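PDB 7ABB: SalCYP truncation from Salinispora tropica, which belongs to the cytochrome P450 family, mainly helical proteins that enclose a heme group in a deep interior pocket. Local coordinates for residues 121-126 with 361-366; 270-275 with 354-359. All blocks are in the same frame, centred on the assembly; numbering follows the deposited sequence.

Contact 1. Residues 121-126 with 361-366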
ATOM      1  N   ALA A 121      11.137  21.437   9.040  1.00 21.53           N
ATOM      2  CA  ALA A 121      10.669  22.667   8.422  1.00 22.16           C
ATOM      3  C   ALA A 121       9.322  23.129   8.962  1.00 23.98           C
ATOM      4  O   ALA A 121       8.958  24.281   8.736  1.00 29.12           O
ATOM      5  CB  ALA A 121      10.576  22.481   6.901  1.00 27.08           C
ATOM      6  N   PHE A 122       8.568  22.272   9.657  1.00 22.79           N
ATOM      7  CA  PHE A 122       7.296  22.707  10.232  1.00 21.98           C
ATOM      8  C   PHE A 122       7.170  22.517  11.736  1.00 22.40           C
ATOM      9  O   PHE A 122       6.135  22.900  12.282  1.00 22.94           O
ATOM     10  CB  PHE A 122       6.091  22.049   9.538  1.00 22.94           C
ATOM     11  CG  PHE A 122       6.090  20.544   9.512  1.00 18.58           C
ATOM     12  CD1 PHE A 122       5.731  19.793  10.626  1.00 20.78           C
ATOM     13  CD2 PHE A 122       6.367  19.867   8.335  1.00 20.32           C
ATOM     14  CE1 PHE A 122       5.701  18.392  10.573  1.00 21.43           C
ATOM     15  CE2 PHE A 122       6.344  18.494   8.273  1.00 20.32           C
ATOM     16  CZ  PHE A 122       6.008  17.739   9.377  1.00 19.55           C
ATOM     17  N   VAL A 123       8.192  22.007  12.431  1.00 23.23           N
ATOM     18  CA  VAL A 123       8.093  21.818  13.884  1.00 22.49           C
ATOM     19  C   VAL A 123       7.646  23.097  14.586  1.00 23.22           C
ATOM     20  O   VAL A 123       6.864  23.053  15.546  1.00 23.88           O
ATOM     21  CB  VAL A 123       9.428  21.322  14.475  1.00 37.06           C
ATOM     22  CG1 VAL A 123       9.355  21.286  15.994  1.00 42.59           C
ATOM     23  CG2 VAL A 123       9.746  19.960  14.004  1.00 33.26           C
ATOM     24  N   ASP A 124       8.180  24.250  14.176  1.00 23.71           N
ATOM     25  CA  ASP A 124       7.897  25.493  14.884  1.00 24.87           C
ATOM     26  C   ASP A 124       6.450  25.967  14.746  1.00 22.88           C
ATOM     27  O   ASP A 124       6.023  26.810  15.538  1.00 26.69           O
ATOM     28  CB  ASP A 124       8.855  26.598  14.402  1.00 27.84           C
ATOM     29  CG  ASP A 124      10.282  26.380  14.865  1.00 41.50           C
ATOM     30  OD1 ASP A 124      10.511  25.513  15.734  1.00 41.04           O
ATOM     31  OD2 ASP A 124      11.177  27.093  14.369  1.00 49.77           O
ATOM     32  N   ARG A 125       5.679  25.423  13.801  1.00 23.27           N
ATOM     33  CA  ARG A 125       4.303  25.877  13.603  1.00 22.61           C
ATOM     34  C   ARG A 125       3.337  25.342  14.657  1.00 22.06           C
ATOM     35  O   ARG A 125       2.310  25.974  14.917  1.00 25.72           O
ATOM     36  CB  ARG A 125       3.815  25.437  12.229  1.00 24.87           C
ATOM     37  CG  ARG A 125       4.475  26.237  11.105  1.00 25.39           C
ATOM     38  CD  ARG A 125       4.314  25.591   9.759  1.00 33.73           C
ATOM     39  NE  ARG A 125       2.963  25.110   9.537  1.00 30.52           N
ATOM     40  CZ  ARG A 125       2.606  24.352   8.504  1.00 35.41           C
ATOM     41  NH1 ARG A 125       3.503  24.041   7.569  1.00 34.28           N
ATOM     42  NH2 ARG A 125       1.350  23.940   8.395  1.00 30.78           N
ATOM     43  N   GLY A 126       3.637  24.192  15.247  1.00 22.01           N
ATOM     44  CA  GLY A 126       2.684  23.568  16.138  1.00 21.70           C
ATOM     45  C   GLY A 126       1.491  22.954  15.439  1.00 21.00           C
ATOM     46  O   GLY A 126       0.542  22.527  16.111  1.00 22.88           O
ATOM     47  N   GLU A 361      11.424  12.112  17.400  1.00 20.14           N
ATOM     48  CA  GLU A 361      12.614  12.833  17.831  1.00 20.51           C
ATOM     49  C   GLU A 361      12.357  14.326  17.892  1.00 19.69           C
ATOM     50  O   GLU A 361      12.830  15.005  18.810  1.00 23.79           O
ATOM     51  CB  GLU A 361      13.755  12.536  16.869  1.00 23.00           C
ATOM     52  CG  GLU A 361      15.009  13.308  17.174  1.00 31.62           C
ATOM     53  CD  GLU A 361      15.631  12.923  18.499  1.00 48.59           C
ATOM     54  OE1 GLU A 361      16.099  13.830  19.228  1.00 66.41           O
ATOM     55  OE2 GLU A 361      15.657  11.712  18.807  1.00 46.01           O
ATOM     56  N   LEU A 362      11.614  14.852  16.926  1.00 19.88           N
ATOM     57  CA  LEU A 362      11.365  16.283  16.841  1.00 22.87           C
ATOM     58  C   LEU A 362      10.049  16.707  17.480  1.00 19.77           C
ATOM     59  O   LEU A 362       9.942  17.842  17.969  1.00 22.05           O
ATOM     60  CB  LEU A 362      11.387  16.708  15.368  1.00 21.57           C
ATOM     61  CG  LEU A 362      12.770  16.684  14.709  1.00 29.63           C
ATOM     62  CD1 LEU A 362      12.620  16.902  13.220  1.00 35.55           C
ATOM     63  CD2 LEU A 362      13.667  17.751  15.317  1.00 34.70           C
ATOM     64  N   ILE A 363       9.061  15.818  17.491  1.00 19.74           N
ATOM     65  CA  ILE A 363       7.705  16.077  17.965  1.00 18.83           C
ATOM     66  C   ILE A 363       7.291  14.900  18.849  1.00 18.81           C
ATOM     67  O   ILE A 363       6.478  14.057  18.429  1.00 19.25           O
ATOM     68  CB  ILE A 363       6.738  16.281  16.785  1.00 17.57           C
ATOM     69  CG1 ILE A 363       7.282  17.308  15.777  1.00 19.59           C
ATOM     70  CG2 ILE A 363       5.323  16.664  17.308  1.00 19.29           C
ATOM     71  CD1 ILE A 363       6.408  17.477  14.523  1.00 20.63           C
ATOM     72  N   PRO A 364       7.849  14.785  20.059  1.00 19.21           N
ATOM     73  CA  PRO A 364       7.530  13.634  20.915  1.00 19.18           C
ATOM     74  C   PRO A 364       6.116  13.642  21.429  1.00 20.85           C
ATOM     75  O   PRO A 364       5.579  12.565  21.719  1.00 21.67           O
ATOM     76  CB  PRO A 364       8.551  13.745  22.051  1.00 21.50           C
ATOM     77  CG  PRO A 364       8.914  15.204  22.100  1.00 22.61           C
ATOM     78  CD  PRO A 364       8.893  15.638  20.653  1.00 23.36           C
ATOM     79  N   ASP A 365       5.516  14.817  21.608  1.00 20.55           N
ATOM     80  CA  ASP A 365       4.165  14.948  22.139  1.00 20.56           C
ATOM     81  C   ASP A 365       3.342  15.742  21.135  1.00 21.97           C
ATOM     82  O   ASP A 365       3.801  16.773  20.622  1.00 23.00           O
ATOM     83  CB  ASP A 365       4.202  15.648  23.503  1.00 27.63           C
ATOM     84  CG  ASP A 365       2.879  15.587  24.242  1.00 29.28           C
ATOM     85  OD1 ASP A 365       1.939  14.931  23.773  1.00 32.65           O
ATOM     86  OD2 ASP A 365       2.800  16.214  25.309  1.00 36.35           O
ATOM     87  N   TYR A 366       2.148  15.247  20.832  1.00 20.30           N
ATOM     88  CA  TYR A 366       1.297  15.829  19.809  1.00 17.88           C
ATOM     89  C   TYR A 366      -0.101  15.268  20.035  1.00 18.09           C
ATOM     90  O   TYR A 366      -0.283  14.293  20.771  1.00 21.09           O
ATOM     91  CB  TYR A 366       1.834  15.533  18.383  1.00 19.78           C
ATOM     92  CG  TYR A 366       2.098  14.056  18.150  1.00 19.11           C
ATOM     93  CD1 TYR A 366       3.290  13.471  18.558  1.00 17.15           C
ATOM     94  CD2 TYR A 366       1.108  13.252  17.623  1.00 19.59           C
ATOM     95  CE1 TYR A 366       3.509  12.117  18.398  1.00 18.51           C
ATOM     96  CE2 TYR A 366       1.316  11.923  17.451  1.00 18.64           C
ATOM     97  CZ  TYR A 366       2.504  11.366  17.856  1.00 19.08           C
ATOM     98  OH  TYR A 366       2.695  10.011  17.695  1.00 19.05           O
TER

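Contact 2. Residues 270-275 with 354-359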
ATOM      1  N   ALA A 270       7.506  -3.916  15.889  1.00 23.62           N
ATOM      2  CA  ALA A 270       6.250  -4.608  16.158  1.00 24.49           C
ATOM      3  C   ALA A 270       5.065  -3.655  16.053  1.00 23.51           C
ATOM      4  O   ALA A 270       3.977  -4.038  15.597  1.00 22.60           O
ATOM      5  CB  ALA A 270       6.303  -5.250  17.544  1.00 24.14           C
ATOM      6  N   ALA A 271       5.242  -2.415  16.506  1.00 21.50           N
ATOM      7  CA  ALA A 271       4.165  -1.446  16.384  1.00 20.85           C
ATOM      8  C   ALA A 271       3.831  -1.175  14.922  1.00 19.11           C
ATOM      9  O   ALA A 271       2.644  -1.123  14.551  1.00 19.96           O
ATOM     10  CB  ALA A 271       4.537  -0.148  17.115  1.00 20.49           C
ATOM     11  N   VAL A 272       4.851  -1.083  14.062  1.00 19.48           N
ATOM     12  CA  VAL A 272       4.587  -0.863  12.646  1.00 17.23           C
ATOM     13  C   VAL A 272       3.773  -2.024  12.066  1.00 17.45           C
ATOM     14  O   VAL A 272       2.804  -1.804  11.325  1.00 18.88           O
ATOM     15  CB  VAL A 272       5.903  -0.642  11.869  1.00 17.45           C
ATOM     16  CG1 VAL A 272       5.636  -0.697  10.375  1.00 18.99           C
ATOM     17  CG2 VAL A 272       6.498   0.702  12.270  1.00 18.46           C
ATOM     18  N   GLU A 273       4.134  -3.263  12.408  1.00 18.64           N
ATOM     19  CA  GLU A 273       3.391  -4.413  11.893  1.00 17.15           C
ATOM     20  C   GLU A 273       1.967  -4.424  12.424  1.00 21.49           C
ATOM     21  O   GLU A 273       1.037  -4.822  11.716  1.00 19.66           O
ATOM     22  CB  GLU A 273       4.090  -5.707  12.260  1.00 19.57           C
ATOM     23  CG  GLU A 273       5.494  -5.815  11.746  1.00 19.71           C
ATOM     24  CD  GLU A 273       5.591  -5.718  10.232  1.00 21.96           C
ATOM     25  OE1 GLU A 273       6.507  -5.034   9.738  1.00 22.97           O
ATOM     26  OE2 GLU A 273       4.762  -6.354   9.543  1.00 21.62           O
ATOM     27  N   GLU A 274       1.770  -4.012  13.676  1.00 18.90           N
ATOM     28  CA  GLU A 274       0.418  -4.011  14.207  1.00 20.32           C
ATOM     29  C   GLU A 274      -0.432  -2.938  13.533  1.00 18.13           C
ATOM     30  O   GLU A 274      -1.618  -3.173  13.259  1.00 20.68           O
ATOM     31  CB  GLU A 274       0.456  -3.836  15.721  1.00 23.27           C
ATOM     32  CG  GLU A 274      -0.908  -3.712  16.412  1.00 21.01           C
ATOM     33  CD  GLU A 274      -1.739  -4.985  16.405  1.00 22.30           C
ATOM     34  OE1 GLU A 274      -1.508  -5.887  15.545  1.00 24.09           O
ATOM     35  OE2 GLU A 274      -2.644  -5.135  17.277  1.00 22.08           O
ATOM     36  N   PHE A 275       0.147  -1.777  13.228  1.00 18.25           N
ATOM     37  CA  PHE A 275      -0.603  -0.762  12.494  1.00 17.06           C
ATOM     38  C   PHE A 275      -0.874  -1.201  11.061  1.00 18.45           C
ATOM     39  O   PHE A 275      -1.967  -0.955  10.536  1.00 17.53           O
ATOM     40  CB  PHE A 275       0.124   0.579  12.523  1.00 16.38           C
ATOM     41  CG  PHE A 275      -0.071   1.349  13.797  1.00 17.59           C
ATOM     42  CD1 PHE A 275      -1.332   1.649  14.248  1.00 18.79           C
ATOM     43  CD2 PHE A 275       1.021   1.812  14.503  1.00 19.78           C
ATOM     44  CE1 PHE A 275      -1.502   2.385  15.429  1.00 20.02           C
ATOM     45  CE2 PHE A 275       0.858   2.562  15.657  1.00 21.46           C
ATOM     46  CZ  PHE A 275      -0.386   2.845  16.101  1.00 20.22           C
ATOM     47  N   THR A 354      10.930   4.718   9.630  1.00 15.03           N
ATOM     48  CA  THR A 354      11.867   5.840   9.650  1.00 15.13           C
ATOM     49  C   THR A 354      11.129   7.150   9.882  1.00 16.70           C
ATOM     50  O   THR A 354      11.590   8.003  10.668  1.00 17.34           O
ATOM     51  CB  THR A 354      12.653   5.876   8.342  1.00 15.62           C
ATOM     52  OG1 THR A 354      13.388   4.657   8.193  1.00 17.55           O
ATOM     53  CG2 THR A 354      13.630   7.001   8.349  1.00 18.25           C
ATOM     54  N   ALA A 355       9.997   7.347   9.197  1.00 17.21           N
ATOM     55  CA  ALA A 355       9.252   8.595   9.384  1.00 15.68           C
ATOM     56  C   ALA A 355       8.793   8.727  10.817  1.00 16.72           C
ATOM     57  O   ALA A 355       8.913   9.804  11.417  1.00 16.90           O
ATOM     58  CB  ALA A 355       8.049   8.656   8.462  1.00 17.57           C
ATOM     59  N   TRP A 356       8.255   7.657  11.391  1.00 15.58           N
ATOM     60  CA  TRP A 356       7.783   7.767  12.766  1.00 14.24           C
ATOM     61  C   TRP A 356       8.933   7.940  13.763  1.00 17.10           C
ATOM     62  O   TRP A 356       8.771   8.614  14.794  1.00 18.00           O
ATOM     63  CB  TRP A 356       6.925   6.550  13.138  1.00 16.99           C
ATOM     64  CG  TRP A 356       5.578   6.503  12.413  1.00 16.19           C
ATOM     65  CD1 TRP A 356       4.977   7.508  11.712  1.00 18.66           C
ATOM     66  CD2 TRP A 356       4.697   5.374  12.339  1.00 16.46           C
ATOM     67  NE1 TRP A 356       3.763   7.067  11.209  1.00 18.35           N
ATOM     68  CE2 TRP A 356       3.584   5.757  11.566  1.00 16.49           C
ATOM     69  CE3 TRP A 356       4.766   4.084  12.831  1.00 18.52           C
ATOM     70  CZ2 TRP A 356       2.525   4.881  11.303  1.00 18.93           C
ATOM     71  CZ3 TRP A 356       3.722   3.212  12.563  1.00 18.53           C
ATOM     72  CH2 TRP A 356       2.622   3.619  11.810  1.00 18.19           C
ATOM     73  N   GLU A 357      10.095   7.348  13.498  1.00 17.23           N
ATOM     74  CA  GLU A 357      11.266   7.584  14.332  1.00 17.37           C
ATOM     75  C   GLU A 357      11.632   9.063  14.326  1.00 16.88           C
ATOM     76  O   GLU A 357      11.838   9.689  15.382  1.00 17.97           O
ATOM     77  CB  GLU A 357      12.440   6.729  13.834  1.00 20.04           C
ATOM     78  CG  GLU A 357      12.351   5.249  14.178  1.00 19.98           C
ATOM     79  CD  GLU A 357      13.427   4.418  13.510  1.00 24.48           C
ATOM     80  OE1 GLU A 357      13.973   4.864  12.476  1.00 24.13           O
ATOM     81  OE2 GLU A 357      13.737   3.314  14.011  1.00 26.86           O
ATOM     82  N   GLU A 358      11.770   9.638  13.128  1.00 17.42           N
ATOM     83  CA  GLU A 358      12.201  11.030  13.060  1.00 16.89           C
ATOM     84  C   GLU A 358      11.116  11.958  13.601  1.00 18.18           C
ATOM     85  O   GLU A 358      11.429  12.983  14.217  1.00 18.85           O
ATOM     86  CB  GLU A 358      12.593  11.402  11.626  1.00 18.19           C
ATOM     87  CG  GLU A 358      13.817  10.648  11.105  1.00 19.51           C
ATOM     88  CD  GLU A 358      15.010  10.846  11.984  1.00 23.50           C
ATOM     89  OE1 GLU A 358      15.358  12.016  12.247  1.00 24.59           O
ATOM     90  OE2 GLU A 358      15.602   9.842  12.419  1.00 24.68           O
ATOM     91  N   TRP A 359       9.845  11.596  13.411  1.00 16.71           N
ATOM     92  CA  TRP A 359       8.750  12.383  13.964  1.00 17.71           C
ATOM     93  C   TRP A 359       8.871  12.478  15.479  1.00 18.04           C
ATOM     94  O   TRP A 359       8.786  13.571  16.047  1.00 19.03           O
ATOM     95  CB  TRP A 359       7.406  11.764  13.556  1.00 17.04           C
ATOM     96  CG  TRP A 359       6.237  12.527  14.095  1.00 16.90           C
ATOM     97  CD1 TRP A 359       5.732  12.454  15.362  1.00 19.89           C
ATOM     98  CD2 TRP A 359       5.449  13.505  13.400  1.00 15.24           C
ATOM     99  NE1 TRP A 359       4.682  13.313  15.490  1.00 19.59           N
ATOM    100  CE2 TRP A 359       4.485  13.976  14.310  1.00 18.35           C
ATOM    101  CE3 TRP A 359       5.471  14.034  12.111  1.00 16.00           C
ATOM    102  CZ2 TRP A 359       3.550  14.949  13.968  1.00 20.22           C
ATOM    103  CZ3 TRP A 359       4.545  15.005  11.766  1.00 19.99           C
ATOM    104  CH2 TRP A 359       3.579  15.439  12.697  1.00 19.59           C
TER

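Contact 1. Residues 121-126 with 361-366
Phe122 reaches Ile363 because its CG lies between the backbone N and the carbonyl carbon (chi1 56°): the side chain does not leave the backbone towards residues 361-366, but with this rotation the end of its ring comes nearer to them. Ile363 reaches across with CD1. Phe122 CE1 and Ile363 CD1 meet at 4.1 Å, the two side chains crossing at about a right angle and the methyl approaching the ring obliquely.

Val123 occupies the middle of the contact. With CG1 anti to the backbone N (chi1 173°), its other branch, CG2, is the one that touches two neighbouring side chains. Val123 CG2 lies 3.9 Å from Leu362 CB and 4.0 Å from Ile363 CG1. It crosses Leu362 almost perpendicularly but runs past Ile363 in the opposite direction. A short, beta-branched side chain suits this place, since one methyl can touch both neighbours while the backbones stay apart, Val123 CA and Ile363 CA being 7.1 Å from each other. The side chains meet through carbon atoms, over a modest area; the larger residues Leu362 and Ile363 also pack on Ile119 of helix 108-120.

The 121-126 loop is kept compact by the bond from Arg125 N to Phe122 O, 3.0 Å long. Gly126, with its positive phi, suits the end of this turn. Trp388, the last residue of the chain, packs on Phe122 and Ile363, and its NE1 is hydrogen-bonded to Val123 O. The contact thus joins the turn between helix 108-120 and strand 127-129 to the end of helix 345-362, consistent with the turn after helix D meeting the end of helix L in the P450 fold.

Contact 2. Residues 270-275 with 354-359
Trp356 bridges most of the distance between helices 268-278 and 345-362, and the tight part of the contact lies at the far end of its indole. There Phe275 CD2 is 3.6 Å from Trp356 CZ3, in an oblique aromatic pair with ring centroids 5.4 Å apart and planes at 79°. Val272 fills in beside it, its CG2 lying 3.8 Å from Trp356 CZ3. The indole starts beside the backbone N of Trp356 (chi1 -69°) and is long enough to span helices whose nearest CA atoms, those of Val272 and Trp356, are 9.2 Å apart; a flat, wide group suits such a gap.

Away from this buried wedge the packing thins. Ala271 CB stays 5.7 Å from Trp356 CZ3, and the partly exposed Glu273 and Glu357 make no contact across the two segments. Glu357 pairs with Arg112, and Glu273 with Arg349, more than a turn back along helix 345-362, so a salt bridge also links the two helices there. Val272 and Phe275 pack helix 268-278 against what corresponds to helix L. Glu274 and Arg277, salt-bridged, fit the ExxR motif of helix K, and Arg327, also bound to Glu274, would complete the E-R-R triad of P450s.

Helix 345-362 serves both contacts: contact 2 uses its C-terminal half, while contact 1 lies at its very end and just beyond. Their centres are 16 Å apart, yet they touch through Trp359. Phe122 CE1 of contact 1 packs 3.8 Å from Trp359 CZ3 of contact 2, and Tyr366 CE1 comes within 3.4 Å of Trp359 NE1, the two rings meeting edge-to-face. Contact 2 is the more central, with its Val272 side chain about 8 Å from the bound heme c. Contact 1, about 26 Å from the centre of the chain, is peripheral. Together they mark two neighbouring points on one helix, the nearer to the heme packed by helix 268-278 and the farther by the turn at 121-126.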